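Local coordinates for protein dTDP Sugar Isomerase (Desulfovibrio desulfuricans subsp. desulfuricans str. G20, PDB 3EJK) that probably epimerises C3' and C5' of dTDP-4-dehydro-6-deoxy-glucose to give dTDP-4-dehydro-rhamnose, a step on the route to dTDP-rhamnose, at residues A[66-71]-A[159-164]; A[86-91]-A[100-105]. All blocks are in the same frame, centred on the assembly; numbering follows the deposited sequence. Where two conformers were deposited one is given.

Interaction 1: residues A[66-71]-A[159-164]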
loop_
_atom_site.group_PDB
_atom_site.type_symbol
_atom_site.label_atom_id
_atom_site.label_comp_id
_atom_site.label_asym_id
_atom_site.label_seq_id
_atom_site.Cartn_x
_atom_site.Cartn_y
_atom_site.Cartn_z
ATOM N N LYS A 66 14.349 2.883 -11.111
ATOM C CA LYS A 66 13.515 4.076 -11.294
ATOM C C LYS A 66 14.228 5.264 -10.676
ATOM O O LYS A 66 14.218 5.471 -9.461
ATOM C CB LYS A 66 12.123 3.916 -10.686
ATOM C CG LYS A 66 11.274 2.853 -11.371
ATOM C CD LYS A 66 9.848 2.864 -10.832
ATOM C CE LYS A 66 8.947 1.921 -11.628
ATOM N NZ LYS A 66 7.493 2.168 -11.379
ATOM N N ALA A 67 14.882 6.024 -11.535
ATOM C CA ALA A 67 15.692 7.178 -11.087
ATOM C C ALA A 67 15.806 8.195 -12.223
ATOM O O ALA A 67 15.774 7.803 -13.382
ATOM C CB ALA A 67 17.072 6.696 -10.677
ATOM N N TRP A 68 15.918 9.496 -11.959
ATOM C CA TRP A 68 15.919 10.130 -10.658
ATOM C C TRP A 68 14.746 11.076 -10.615
ATOM O O TRP A 68 14.315 11.593 -11.642
ATOM C CB TRP A 68 17.163 10.991 -10.470
ATOM C CG TRP A 68 18.456 10.250 -10.436
ATOM C CD1 TRP A 68 19.286 10.007 -11.478
ATOM C CD2 TRP A 68 19.064 9.665 -9.287
ATOM N NE1 TRP A 68 20.381 9.292 -11.057
ATOM C CE2 TRP A 68 20.265 9.065 -9.712
ATOM C CE3 TRP A 68 18.700 9.568 -7.940
ATOM C CZ2 TRP A 68 21.114 8.416 -8.841
ATOM C CZ3 TRP A 68 19.540 8.930 -7.078
ATOM C CH2 TRP A 68 20.740 8.362 -7.523
ATOM N N LYS A 69 14.252 11.300 -9.416
ATOM C CA LYS A 69 13.120 12.204 -9.201
ATOM C C LYS A 69 13.397 13.162 -8.057
ATOM O O LYS A 69 14.075 12.826 -7.074
ATOM C CB LYS A 69 11.861 11.403 -8.840
ATOM C CG LYS A 69 10.580 12.164 -9.088
ATOM C CD LYS A 69 10.559 12.515 -10.579
ATOM C CE LYS A 69 9.193 12.618 -11.131
ATOM N NZ LYS A 69 8.712 11.256 -11.363
ATOM N N ARG A 70 12.758 14.315 -8.188
ATOM C CA ARG A 70 12.800 15.411 -7.224
ATOM C C ARG A 70 11.477 16.176 -7.205
ATOM O O ARG A 70 10.880 16.407 -8.250
ATOM C CB ARG A 70 13.957 16.382 -7.577
ATOM C CG ARG A 70 14.142 17.450 -6.537
ATOM C CD ARG A 70 15.465 18.155 -6.613
ATOM N NE ARG A 70 15.590 19.002 -7.774
ATOM C CZ ARG A 70 16.592 19.854 -7.945
ATOM N NH1 ARG A 70 17.513 19.972 -6.993
ATOM N NH2 ARG A 70 16.658 20.602 -9.046
ATOM N N HIS A 71 11.015 16.532 -6.011
ATOM C CA HIS A 71 9.800 17.358 -5.846
ATOM C C HIS A 71 10.151 18.668 -5.168
ATOM O O HIS A 71 11.002 18.703 -4.273
ATOM C CB HIS A 71 8.724 16.639 -5.026
ATOM C CG HIS A 71 8.072 15.512 -5.750
ATOM N ND1 HIS A 71 6.819 15.620 -6.316
ATOM C CD2 HIS A 71 8.509 14.262 -6.024
ATOM C CE1 HIS A 71 6.513 14.476 -6.903
ATOM N NE2 HIS A 71 7.513 13.629 -6.720
ATOM N N ILE A 159 24.317 13.739 -10.743
ATOM C CA ILE A 159 23.853 13.037 -9.537
ATOM C C ILE A 159 24.888 11.919 -9.306
ATOM O O ILE A 159 24.923 10.932 -10.054
ATOM C CB ILE A 159 22.409 12.531 -9.676
ATOM C CG1 ILE A 159 21.471 13.721 -9.933
ATOM C CG2 ILE A 159 21.956 11.792 -8.387
ATOM C CD1 ILE A 159 19.998 13.344 -10.079
ATOM N N PRO A 160 25.737 12.076 -8.266
ATOM C CA PRO A 160 26.939 11.244 -8.089
ATOM C C PRO A 160 26.771 9.819 -7.617
ATOM O O PRO A 160 27.444 9.382 -6.685
ATOM C CB PRO A 160 27.760 12.044 -7.091
ATOM C CG PRO A 160 26.708 12.678 -6.250
ATOM C CD PRO A 160 25.676 13.129 -7.240
ATOM N N PHE A 161 25.874 9.108 -8.284
ATOM C CA PHE A 161 25.704 7.687 -8.020
ATOM C C PHE A 161 25.423 6.912 -9.296
ATOM O O PHE A 161 24.514 7.242 -10.050
ATOM C CB PHE A 161 24.579 7.425 -7.012
ATOM C CG PHE A 161 24.406 5.966 -6.687
ATOM C CD1 PHE A 161 25.175 5.375 -5.716
ATOM C CD2 PHE A 161 23.489 5.185 -7.373
ATOM C CE1 PHE A 161 25.033 4.021 -5.417
ATOM C CE2 PHE A 161 23.344 3.835 -7.088
ATOM C CZ PHE A 161 24.128 3.251 -6.099
ATOM N N SER A 162 26.179 5.839 -9.474
ATOM C CA SER A 162 26.065 4.988 -10.660
ATOM C C SER A 162 25.191 3.763 -10.459
ATOM O O SER A 162 25.596 2.776 -9.871
ATOM C CB SER A 162 27.444 4.532 -11.117
ATOM O OG SER A 162 27.345 3.692 -12.241
ATOM N N TRP A 163 23.989 3.830 -10.988
ATOM C CA TRP A 163 23.076 2.701 -10.902
ATOM C C TRP A 163 23.622 1.538 -11.675
ATOM O O TRP A 163 23.382 0.387 -11.341
ATOM C CB TRP A 163 21.681 3.037 -11.428
ATOM C CG TRP A 163 20.925 3.771 -10.436
ATOM C CD1 TRP A 163 20.586 5.084 -10.468
ATOM C CD2 TRP A 163 20.438 3.256 -9.198
ATOM N NE1 TRP A 163 19.897 5.415 -9.333
ATOM C CE2 TRP A 163 19.797 4.310 -8.532
ATOM C CE3 TRP A 163 20.488 2.002 -8.583
ATOM C CZ2 TRP A 163 19.214 4.157 -7.284
ATOM C CZ3 TRP A 163 19.899 1.855 -7.339
ATOM C CH2 TRP A 163 19.275 2.923 -6.706
ATOM N N ALA A 164 24.403 1.852 -12.692
ATOM C CA ALA A 164 24.942 0.792 -13.559
ATOM C C ALA A 164 25.934 -0.052 -12.786
ATOM O O ALA A 164 26.169 -1.218 -13.081
ATOM C CB ALA A 164 25.601 1.378 -14.783
HETATM O O HOH W 1 23.198 9.422 -12.060
#
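Trp68, reaching out from strand 66-71, is held between Ile159 and Trp163 of the chain's late loop, and the contact shows how one indole can give both faces to a segment without regular structure. The apolar packing is two-sided. On one face of the Trp68 indole, Ile159 CG2 makes a CH-pi contact 3.5 Å from the centroid of the six-membered ring and only 12° off its normal. CD1 of Ile159 sits above Trp68 CG, 3.5 Å away; the chain beyond CB is extended (chi2 -180°), which puts one methyl over the six-membered ring and the other above CG.

The opposite face meets a second indole. Trp163 NE1 lies over the rim, 3.3 Å from Trp68 CZ2; the Trp68 six-membered ring and the Trp163 five-membered ring meet obliquely, their planes at 46°. The same nitrogen sits 3.4 Å from Ala67 CB, so the nitrogen end of the Trp163 indole sits against both neighbouring side chains. Phe161 closes the far end, its CB 4.0 Å from Trp68 CH2, while its carbonyl O approaches the indole edge near the ring plane.

The polar link is by water: water 1 accepts from Trp68 NE1 at 3.0 Å and bridges to Ile159 O, to which it can donate. NE1 also has a weak bond to Gln154 O, so two acceptors share its proton. Within the loop, an inverse gamma turn centred on Pro160 joins Phe161 N to Ile159 O. Trp123 and Val88 extend the apolar cluster, which packs the C-terminal loop against the five-stranded antiparallel sheet of this cupin-type beta fold.

Interaction 2: residues A[86-91]-A[100-105]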
loop_
_atom_site.group_PDB
_atom_site.type_symbol
_atom_site.label_atom_id
_atom_site.label_comp_id
_atom_site.label_asym_id
_atom_site.label_seq_id
_atom_site.Cartn_x
_atom_site.Cartn_y
_atom_site.Cartn_z
ATOM N N HIS A 86 16.642 -0.939 -3.114
ATOM C CA HIS A 86 17.767 -0.102 -2.736
ATOM C C HIS A 86 17.397 1.302 -3.156
ATOM O O HIS A 86 17.101 1.557 -4.328
ATOM C CB HIS A 86 19.071 -0.557 -3.392
ATOM C CG HIS A 86 19.716 -1.705 -2.687
ATOM N ND1 HIS A 86 21.063 -1.991 -2.791
ATOM C CD2 HIS A 86 19.211 -2.591 -1.790
ATOM C CE1 HIS A 86 21.346 -3.037 -2.033
ATOM N NE2 HIS A 86 20.243 -3.412 -1.407
ATOM N N VAL A 87 17.353 2.193 -2.176
ATOM C CA VAL A 87 17.069 3.599 -2.427
ATOM C C VAL A 87 18.341 4.414 -2.265
ATOM O O VAL A 87 19.148 4.156 -1.380
ATOM C CB VAL A 87 16.026 4.187 -1.441
ATOM C CG1 VAL A 87 15.688 5.645 -1.829
ATOM C CG2 VAL A 87 14.764 3.332 -1.370
ATOM N N VAL A 88 18.526 5.372 -3.161
ATOM C CA VAL A 88 19.619 6.315 -3.031
ATOM C C VAL A 88 19.066 7.723 -3.053
ATOM O O VAL A 88 18.244 8.080 -3.898
ATOM C CB VAL A 88 20.683 6.183 -4.123
ATOM C CG1 VAL A 88 21.699 7.319 -3.994
ATOM C CG2 VAL A 88 21.378 4.812 -4.077
ATOM N N LEU A 89 19.537 8.514 -2.099
ATOM C CA LEU A 89 19.137 9.919 -1.960
ATOM C C LEU A 89 20.358 10.778 -2.213
ATOM O O LEU A 89 21.454 10.423 -1.829
ATOM C CB LEU A 89 18.598 10.210 -0.546
ATOM C CG LEU A 89 17.448 9.337 -0.019
ATOM C CD1 LEU A 89 16.927 9.952 1.284
ATOM C CD2 LEU A 89 16.364 9.268 -1.033
ATOM N N TYR A 90 20.146 11.878 -2.926
ATOM C CA TYR A 90 21.204 12.849 -3.240
ATOM C C TYR A 90 20.755 14.265 -2.934
ATOM O O TYR A 90 19.767 14.756 -3.477
ATOM C CB TYR A 90 21.650 12.766 -4.690
ATOM C CG TYR A 90 22.542 13.931 -5.051
ATOM C CD1 TYR A 90 23.773 14.096 -4.437
ATOM C CD2 TYR A 90 22.144 14.870 -5.993
ATOM C CE1 TYR A 90 24.577 15.161 -4.737
ATOM C CE2 TYR A 90 22.961 15.926 -6.312
ATOM C CZ TYR A 90 24.164 16.067 -5.681
ATOM O OH TYR A 90 24.960 17.129 -5.986
ATOM N N ASP A 91 21.493 14.890 -2.030
ATOM C CA ASP A 91 21.185 16.253 -1.572
ATOM C C ASP A 91 21.752 17.322 -2.500
ATOM O O ASP A 91 22.907 17.726 -2.389
ATOM C CB ASP A 91 21.703 16.458 -0.156
ATOM C CG ASP A 91 21.114 17.671 0.511
ATOM O OD1 ASP A 91 20.518 18.518 -0.197
ATOM O OD2 ASP A 91 21.258 17.767 1.752
ATOM N N GLY A 100 25.357 17.962 -1.315
ATOM C CA GLY A 100 26.247 17.129 -2.114
ATOM C C GLY A 100 26.397 15.703 -1.649
ATOM O O GLY A 100 27.015 14.900 -2.328
ATOM N N ARG A 101 25.821 15.396 -0.493
ATOM C CA ARG A 101 25.904 14.040 0.077
ATOM C C ARG A 101 24.855 13.059 -0.404
ATOM O O ARG A 101 23.776 13.441 -0.852
ATOM C CB ARG A 101 25.896 14.112 1.621
ATOM C CG ARG A 101 27.140 14.806 2.103
ATOM C CD ARG A 101 27.183 15.136 3.553
ATOM N NE ARG A 101 28.290 16.078 3.772
ATOM C CZ ARG A 101 28.584 16.677 4.925
ATOM N NH1 ARG A 101 27.871 16.446 6.022
ATOM N NH2 ARG A 101 29.614 17.513 4.974
ATOM N N LEU A 102 25.226 11.781 -0.311
ATOM C CA LEU A 102 24.330 10.645 -0.583
ATOM C C LEU A 102 23.863 9.934 0.676
ATOM O O LEU A 102 24.536 9.906 1.698
ATOM C CB LEU A 102 25.034 9.585 -1.435
ATOM C CG LEU A 102 25.484 10.000 -2.836
ATOM C CD1 LEU A 102 26.313 8.894 -3.465
ATOM C CD2 LEU A 102 24.269 10.341 -3.679
ATOM N N ALA A 103 22.674 9.372 0.576
ATOM C CA ALA A 103 22.160 8.478 1.615
ATOM C C ALA A 103 21.702 7.225 0.868
ATOM O O ALA A 103 21.025 7.314 -0.154
ATOM C CB ALA A 103 21.012 9.117 2.420
ATOM N N GLN A 104 22.144 6.066 1.340
ATOM C CA GLN A 104 21.752 4.791 0.739
ATOM C C GLN A 104 21.005 3.966 1.772
ATOM O O GLN A 104 21.443 3.798 2.900
ATOM C CB GLN A 104 22.958 4.049 0.176
ATOM C CG GLN A 104 23.790 4.913 -0.828
ATOM C CD GLN A 104 24.865 4.129 -1.584
ATOM O OE1 GLN A 104 24.595 3.088 -2.171
ATOM N NE2 GLN A 104 26.075 4.660 -1.598
ATOM N N VAL A 105 19.842 3.485 1.369
ATOM C CA VAL A 105 19.014 2.690 2.256
ATOM C C VAL A 105 18.415 1.498 1.530
ATOM O O VAL A 105 18.168 1.526 0.326
ATOM C CB VAL A 105 17.898 3.565 2.905
ATOM C CG1 VAL A 105 16.814 2.700 3.497
ATOM C CG2 VAL A 105 18.518 4.520 3.956
#
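Val87 and Val105 face each other in an antiparallel beta hairpin, and from there three pairs of backbone bonds run to Asp91 and Gly100. Val87 N gives to Val105 O at 2.7 Å, and the same residues bond in return; Leu89 and Ala103 repeat the pattern. Alternating with these are the non-hydrogen-bonded pairs Val88 with Gln104 and, one step nearer the turn, Tyr90 with Leu102.

Side chains sort by face. On one, CB of Leu89 rests 4.0 Å from Ala103 CB, and Tyr124 of the next strand and Ile118 of the other sheet pack on Leu89. On the other, the Leu102 CD2 methyl lies between two neighbours, 3.7 Å from Tyr90 CB and 4.0 Å from Val88 CG1. The Val88 and Gln104 side chains lie side by side, with CG2 of the first meeting CG of the second.

At the turn end, Asp91 N donates almost straight to Arg101 O (177°), and Gly100 N answers to Asp91 O at 2.7 Å. The Asp91 carboxylate turns to the connecting loop instead, where OD1 forms a salt bridge with Arg93 and OD2 takes hydrogen bonds from Ser96 and Thr98. With CG anti to the backbone N (chi1 169°), the Tyr90 ring extends over the hairpin end, bringing CE1 edge-on to within 3.4 Å of Gly100 O.

In the fold
After strands of the other sheet, the chain lays down strand 65-71, later the partner of the closing loop in interaction 1. It then passes through strand 76-82 of the other sheet and enters strand 84-90, and interaction 2 closes soon afterwards, across a connecting loop of eight residues. This local hairpin therefore lies wholly within the much longer excursion of 87 residues that interaction 1 completes when 159-164 returns. Both contacts reach the five-stranded sheet, with strand 123-128 between their strands, and they touch directly: Pro160 CD lies 3.4 Å from Tyr90 CE1. The returning loop thus ties strand 65-71 to the hairpin at the sheet's edge.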